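Local coordinates for glycoside hydrolase family 16 protein (Bacteroides ovatus, PDB 7KR6), which probably hydrolyses O-glycosidic bonds as an endo-glucanase acting on mixed-linkage beta-glucans, and here holds glucose units and a 2-fluoroglucose in its glycan pocket, at residues G58-A70 / N237-I250. The protein carries 1 engineered substitution. Numbering follows the deposited sequence.
Sequences GWTNQELQAYDAA and NLAVGGAFTGITDI. With BGC (beta-D-glucopyranose), chain C; BGC (beta-D-glucopyranose), chain B; G2F (2-deoxy-2-fluoro-alpha-D-glucopyranose), chain D.
The Tyr67 ring and the Asn237 amide meet almost perpendicular, their planes 87° apart. Gln65 CG lies over one ring face, offset toward the rim, while Asn237 ND2 donates one hydrogen, in a bent bond, to Tyr67 OH (2.9 Å), which sits tilted from the amide plane; Trp130 NE1 bonds Asn237 OD1, so both ends of the amide are held. Thr60 CG2 lies over one face of the Trp59 ring, offset toward the rim, and the chain B and C glucoses approach this ring obliquely. Gln65 bends at its second torsion (chi2 -65°), bringing OE1 to Val240 N at 2.8 Å in a straight bond that arrives above the carbonyl plane. Its NE2 donates in the amide plane to Glu63 OE1. The other carboxylate oxygen, Glu63 OE2, accepts from Asn61 ND2 (2.9 Å), and Glu63 CD rests against Ala239 CB. Further along, Val240 O accepts from Leu64 N (2.8 Å), and Ala243 N reaches Asn61 O (2.9 Å). Gly242 CA makes a CA-H...O contact with Asn61 O (3.1 Å). Leu64 CD2 packs on the Thr248 backbone, and a water joins Gln62 O to Thr248 O. In the pocket, Asn61 OD1 accepts from O2 of the chain C glucose (2.6 Å) while ND2 also donates to O3 of the 2-fluoroglucose. Glu63, gripped by Asn61 and Gln65, is a second-shell residue for the glycan contact. The type I' turn Thr60-Glu63 and Leu64 together tie this loop to the end of strand 232-240 and the following 3-10 segment, beside the cleft of the GH16 beta-sandwich.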
loop_
_atom_site.group_PDB
_atom_site.type_symbol
_atom_site.label_atom_id
_atom_site.label_comp_id
_atom_site.label_asym_id
_atom_site.label_seq_id
_atom_site.Cartn_x
_atom_site.Cartn_y
_atom_site.Cartn_z
ATOM N N GLY A 58 4.943 -6.452 19.977
ATOM C CA GLY A 58 5.421 -7.119 18.754
ATOM C C GLY A 58 4.557 -8.285 18.306
ATOM O O GLY A 58 4.982 -8.974 17.397
ATOM N N TRP A 59 3.392 -8.494 18.927
ATOM C CA TRP A 59 2.488 -9.614 18.552
ATOM C C TRP A 59 2.137 -9.527 17.057
ATOM O O TRP A 59 2.326 -10.514 16.338
ATOM C CB TRP A 59 1.251 -9.608 19.436
ATOM C CG TRP A 59 0.195 -10.567 18.968
ATOM C CD1 TRP A 59 0.354 -11.910 18.792
ATOM C CD2 TRP A 59 -1.153 -10.259 18.563
ATOM N NE1 TRP A 59 -0.820 -12.470 18.369
ATOM C CE2 TRP A 59 -1.759 -11.483 18.202
ATOM C CE3 TRP A 59 -1.916 -9.087 18.490
ATOM C CZ2 TRP A 59 -3.072 -11.556 17.723
ATOM C CZ3 TRP A 59 -3.221 -9.161 18.046
ATOM C CH2 TRP A 59 -3.789 -10.380 17.662
ATOM N N THR A 60 1.739 -8.362 16.570
ATOM C CA THR A 60 1.508 -8.147 15.107
ATOM C C THR A 60 2.256 -6.938 14.577
ATOM O O THR A 60 2.445 -5.967 15.357
ATOM C CB THR A 60 0.013 -7.985 14.763
ATOM O OG1 THR A 60 -0.624 -6.921 15.467
ATOM C CG2 THR A 60 -0.752 -9.262 15.048
ATOM N N ASN A 61 2.604 -6.987 13.288
ATOM C CA ASN A 61 3.033 -5.818 12.476
ATOM C C ASN A 61 4.253 -5.123 13.079
ATOM O O ASN A 61 4.424 -3.932 12.813
ATOM C CB ASN A 61 1.873 -4.821 12.316
ATOM C CG ASN A 61 0.671 -5.500 11.677
ATOM O OD1 ASN A 61 0.840 -6.216 10.690
ATOM N ND2 ASN A 61 -0.516 -5.234 12.196
ATOM N N GLN A 62 5.062 -5.798 13.891
ATOM C CA GLN A 62 6.219 -5.140 14.585
ATOM C C GLN A 62 5.768 -3.948 15.457
ATOM O O GLN A 62 6.586 -3.040 15.770
ATOM C CB GLN A 62 7.255 -4.661 13.570
ATOM C CG GLN A 62 7.929 -5.795 12.781
ATOM C CD GLN A 62 8.869 -5.256 11.726
ATOM O OE1 GLN A 62 10.033 -4.954 11.995
ATOM N NE2 GLN A 62 8.370 -5.050 10.515
ATOM N N GLU A 63 4.557 -3.988 15.968
ATOM C CA GLU A 63 4.019 -2.919 16.862
ATOM C C GLU A 63 4.791 -2.895 18.192
ATOM O O GLU A 63 5.294 -3.965 18.647
ATOM C CB GLU A 63 2.530 -3.102 17.126
ATOM C CG GLU A 63 1.700 -2.987 15.856
ATOM C CD GLU A 63 0.344 -3.647 15.868
ATOM O OE1 GLU A 63 -0.131 -3.970 16.950
ATOM O OE2 GLU A 63 -0.188 -3.896 14.748
ATOM N N LEU A 64 4.908 -1.717 18.789
ATOM C CA LEU A 64 5.674 -1.510 20.038
ATOM C C LEU A 64 4.805 -1.746 21.273
ATOM O O LEU A 64 5.397 -2.039 22.316
ATOM C CB LEU A 64 6.249 -0.086 20.037
ATOM C CG LEU A 64 7.214 0.206 18.883
ATOM C CD1 LEU A 64 7.602 1.679 18.816
ATOM C CD2 LEU A 64 8.436 -0.665 18.988
ATOM N N GLN A 65 3.493 -1.505 21.234
ATOM C CA GLN A 65 2.661 -1.541 22.461
ATOM C C GLN A 65 2.375 -2.985 22.855
ATOM O O GLN A 65 2.200 -3.849 21.981
ATOM C CB GLN A 65 1.326 -0.824 22.298
ATOM C CG GLN A 65 0.247 -1.629 21.571
ATOM C CD GLN A 65 0.552 -1.924 20.126
ATOM O OE1 GLN A 65 1.264 -1.161 19.460
ATOM N NE2 GLN A 65 -0.034 -3.005 19.634
ATOM N N ALA A 66 2.254 -3.186 24.160
ATOM C CA ALA A 66 1.489 -4.317 24.716
ATOM C C ALA A 66 0.032 -3.878 24.784
ATOM O O ALA A 66 -0.265 -2.732 25.129
ATOM C CB ALA A 66 2.035 -4.649 26.070
ATOM N N TYR A 67 -0.889 -4.779 24.508
ATOM C CA TYR A 67 -2.305 -4.492 24.787
ATOM C C TYR A 67 -2.667 -5.071 26.162
ATOM O O TYR A 67 -2.236 -6.237 26.443
ATOM C CB TYR A 67 -3.179 -5.094 23.694
ATOM C CG TYR A 67 -3.141 -4.355 22.364
ATOM C CD1 TYR A 67 -3.499 -3.019 22.308
ATOM C CD2 TYR A 67 -2.808 -4.996 21.184
ATOM C CE1 TYR A 67 -3.538 -2.328 21.102
ATOM C CE2 TYR A 67 -2.861 -4.324 19.974
ATOM C CZ TYR A 67 -3.236 -2.992 19.935
ATOM O OH TYR A 67 -3.278 -2.316 18.731
ATOM N N ASP A 68 -3.453 -4.358 26.921
ATOM C CA ASP A 68 -3.968 -4.912 28.201
ATOM C C ASP A 68 -5.300 -4.305 28.571
ATOM O O ASP A 68 -5.753 -3.308 27.980
ATOM C CB ASP A 68 -2.928 -4.890 29.308
ATOM C CG ASP A 68 -2.563 -3.520 29.810
ATOM O OD1 ASP A 68 -3.420 -2.624 29.775
ATOM O OD2 ASP A 68 -1.427 -3.390 30.286
ATOM N N ALA A 69 -5.963 -4.970 29.511
ATOM C CA ALA A 69 -7.344 -4.594 29.837
ATOM C C ALA A 69 -7.356 -3.226 30.522
ATOM O O ALA A 69 -8.364 -2.524 30.418
ATOM C CB ALA A 69 -7.977 -5.677 30.675
ATOM N N ALA A 70 -6.302 -2.870 31.257
ATOM C CA ALA A 70 -6.282 -1.599 32.011
ATOM C C ALA A 70 -6.315 -0.399 31.059
ATOM O O ALA A 70 -6.624 0.718 31.527
ATOM C CB ALA A 70 -5.064 -1.537 32.898
ATOM N N ASN A 237 -8.731 -0.244 17.916
ATOM C CA ASN A 237 -7.433 -0.339 18.644
ATOM C C ASN A 237 -6.650 0.937 18.429
ATOM O O ASN A 237 -6.930 1.677 17.453
ATOM C CB ASN A 237 -6.575 -1.513 18.185
ATOM C CG ASN A 237 -6.070 -1.312 16.779
ATOM O OD1 ASN A 237 -6.864 -1.288 15.815
ATOM N ND2 ASN A 237 -4.808 -0.896 16.664
ATOM N N LEU A 238 -5.737 1.181 19.352
ATOM C CA LEU A 238 -4.736 2.269 19.211
ATOM C C LEU A 238 -3.376 1.587 19.300
ATOM O O LEU A 238 -2.862 1.319 20.411
ATOM C CB LEU A 238 -4.976 3.367 20.250
ATOM C CG LEU A 238 -3.946 4.505 20.269
ATOM C CD1 LEU A 238 -3.918 5.243 18.941
ATOM C CD2 LEU A 238 -4.346 5.485 21.337
ATOM N N ALA A 239 -2.781 1.303 18.138
ATOM C CA ALA A 239 -1.434 0.713 18.083
ATOM C C ALA A 239 -0.437 1.864 18.227
ATOM O O ALA A 239 -0.819 3.027 17.968
ATOM C CB ALA A 239 -1.215 -0.079 16.818
ATOM N N VAL A 240 0.752 1.514 18.714
ATOM C CA VAL A 240 1.907 2.452 18.791
ATOM C C VAL A 240 3.078 1.842 18.024
ATOM O O VAL A 240 3.586 0.723 18.379
ATOM C CB VAL A 240 2.265 2.729 20.259
ATOM C CG1 VAL A 240 3.338 3.795 20.355
ATOM C CG2 VAL A 240 1.041 3.094 21.078
ATOM N N GLY A 241 3.553 2.555 16.989
ATOM C CA GLY A 241 4.525 1.979 16.060
ATOM C C GLY A 241 3.958 0.821 15.260
ATOM O O GLY A 241 2.758 0.564 15.355
ATOM N N GLY A 242 4.828 0.107 14.587
ATOM C CA GLY A 242 4.453 -0.916 13.612
ATOM C C GLY A 242 4.898 -0.519 12.216
ATOM O O GLY A 242 5.033 0.682 11.908
ATOM N N ALA A 243 4.999 -1.503 11.337
ATOM C CA ALA A 243 5.511 -1.306 9.965
ATOM C C ALA A 243 4.713 -0.230 9.225
ATOM O O ALA A 243 5.314 0.556 8.503
ATOM C CB ALA A 243 5.478 -2.567 9.183
ATOM N N PHE A 244 3.393 -0.197 9.410
ATOM C CA PHE A 244 2.507 0.792 8.768
ATOM C C PHE A 244 2.992 2.210 9.018
ATOM O O PHE A 244 2.890 3.058 8.105
ATOM C CB PHE A 244 1.108 0.550 9.306
ATOM C CG PHE A 244 0.061 1.498 8.813
ATOM C CD1 PHE A 244 -0.529 1.307 7.572
ATOM C CD2 PHE A 244 -0.369 2.509 9.631
ATOM C CE1 PHE A 244 -1.556 2.146 7.150
ATOM C CE2 PHE A 244 -1.414 3.320 9.224
ATOM C CZ PHE A 244 -1.993 3.143 7.980
ATOM N N THR A 245 3.492 2.466 10.220
ATOM C CA THR A 245 3.884 3.835 10.648
ATOM C C THR A 245 5.341 4.116 10.224
ATOM O O THR A 245 5.737 5.295 10.262
ATOM C CB THR A 245 3.795 3.998 12.156
ATOM O OG1 THR A 245 4.861 3.271 12.785
ATOM C CG2 THR A 245 2.472 3.567 12.758
ATOM N N GLY A 246 6.057 3.076 9.842
ATOM C CA GLY A 246 7.496 3.095 9.555
ATOM C C GLY A 246 8.358 3.218 10.795
ATOM O O GLY A 246 9.602 3.281 10.624
ATOM N N ILE A 247 7.786 3.117 11.988
ATOM C CA ILE A 247 8.530 3.173 13.263
ATOM C C ILE A 247 8.398 1.845 13.979
ATOM O O ILE A 247 7.253 1.529 14.444
ATOM C CB ILE A 247 7.975 4.310 14.111
ATOM C CG1 ILE A 247 8.239 5.654 13.440
ATOM C CG2 ILE A 247 8.518 4.224 15.523
ATOM C CD1 ILE A 247 7.344 6.755 13.959
ATOM N N THR A 248 9.491 1.070 14.066
ATOM C CA THR A 248 9.507 -0.283 14.656
ATOM C C THR A 248 10.568 -0.346 15.752
ATOM O O THR A 248 10.758 -1.384 16.280
ATOM C CB THR A 248 9.682 -1.358 13.576
ATOM O OG1 THR A 248 10.897 -1.134 12.853
ATOM C CG2 THR A 248 8.533 -1.333 12.586
ATOM N N ASP A 249 11.141 0.795 16.140
ATOM C CA ASP A 249 12.201 0.888 17.176
ATOM C C ASP A 249 11.788 2.039 18.069
ATOM O O ASP A 249 11.464 3.118 17.527
ATOM C CB ASP A 249 13.559 1.050 16.493
ATOM C CG ASP A 249 14.730 1.495 17.357
ATOM O OD1 ASP A 249 14.597 1.529 18.623
ATOM O OD2 ASP A 249 15.786 1.805 16.732
ATOM N N ILE A 250 11.710 1.795 19.371
ATOM C CA ILE A 250 11.295 2.838 20.334
ATOM C C ILE A 250 12.208 4.063 20.199
ATOM O O ILE A 250 11.727 5.167 20.504
ATOM C CB ILE A 250 11.250 2.303 21.778
ATOM C CG1 ILE A 250 10.428 3.253 22.660
ATOM C CG2 ILE A 250 12.655 1.988 22.281
ATOM C CD1 ILE A 250 10.023 2.675 23.988
HETATM C C2 BGC C . -1.521 -8.399 10.752
HETATM C C3 BGC C . -1.713 -9.924 10.956
HETATM C C4 BGC C . -2.700 -10.242 12.057
HETATM C C5 BGC C . -4.047 -9.521 11.849
HETATM C C6 BGC C . -5.055 -9.705 12.955
HETATM C C1 BGC C . -2.907 -7.828 10.624
HETATM O O2 BGC C . -0.700 -8.081 9.667
HETATM O O3 BGC C . -0.396 -10.431 11.201
HETATM O O4 BGC C . -2.898 -11.682 12.110
HETATM O O5 BGC C . -3.765 -8.092 11.722
HETATM O O6 BGC C . -4.527 -9.224 14.215
HETATM C C2 BGC B . -3.380 -13.640 13.286
HETATM C C3 BGC B . -2.968 -14.464 14.504
HETATM C C4 BGC B . -1.473 -14.528 14.570
HETATM C C5 BGC B . -0.886 -13.110 14.548
HETATM C C6 BGC B . 0.618 -13.145 14.616
HETATM C C1 BGC B . -2.741 -12.238 13.346
HETATM O O2 BGC B . -4.787 -13.502 13.285
HETATM O O3 BGC B . -3.454 -15.778 14.251
HETATM O O4 BGC B . -1.103 -15.117 15.828
HETATM O O5 BGC B . -1.343 -12.430 13.365
HETATM O O6 BGC B . 1.237 -13.738 13.486
HETATM C C1 G2F D . -5.632 -4.663 8.822
HETATM C C2 G2F D . -4.341 -5.383 9.012
HETATM C C3 G2F D . -4.092 -5.707 10.470
HETATM C C4 G2F D . -4.083 -4.409 11.237
HETATM C C5 G2F D . -5.489 -3.763 11.037
HETATM C C6 G2F D . -5.766 -2.482 11.790
HETATM O O3 G2F D . -2.871 -6.426 10.613
HETATM O O4 G2F D . -3.781 -4.717 12.644
HETATM O O5 G2F D . -5.770 -3.497 9.648
HETATM O O6 G2F D . -4.671 -1.520 11.558
HETATM F F2 G2F D . -4.322 -6.519 8.146
HETATM O O HOH W 1 8.992 -3.541 16.663
#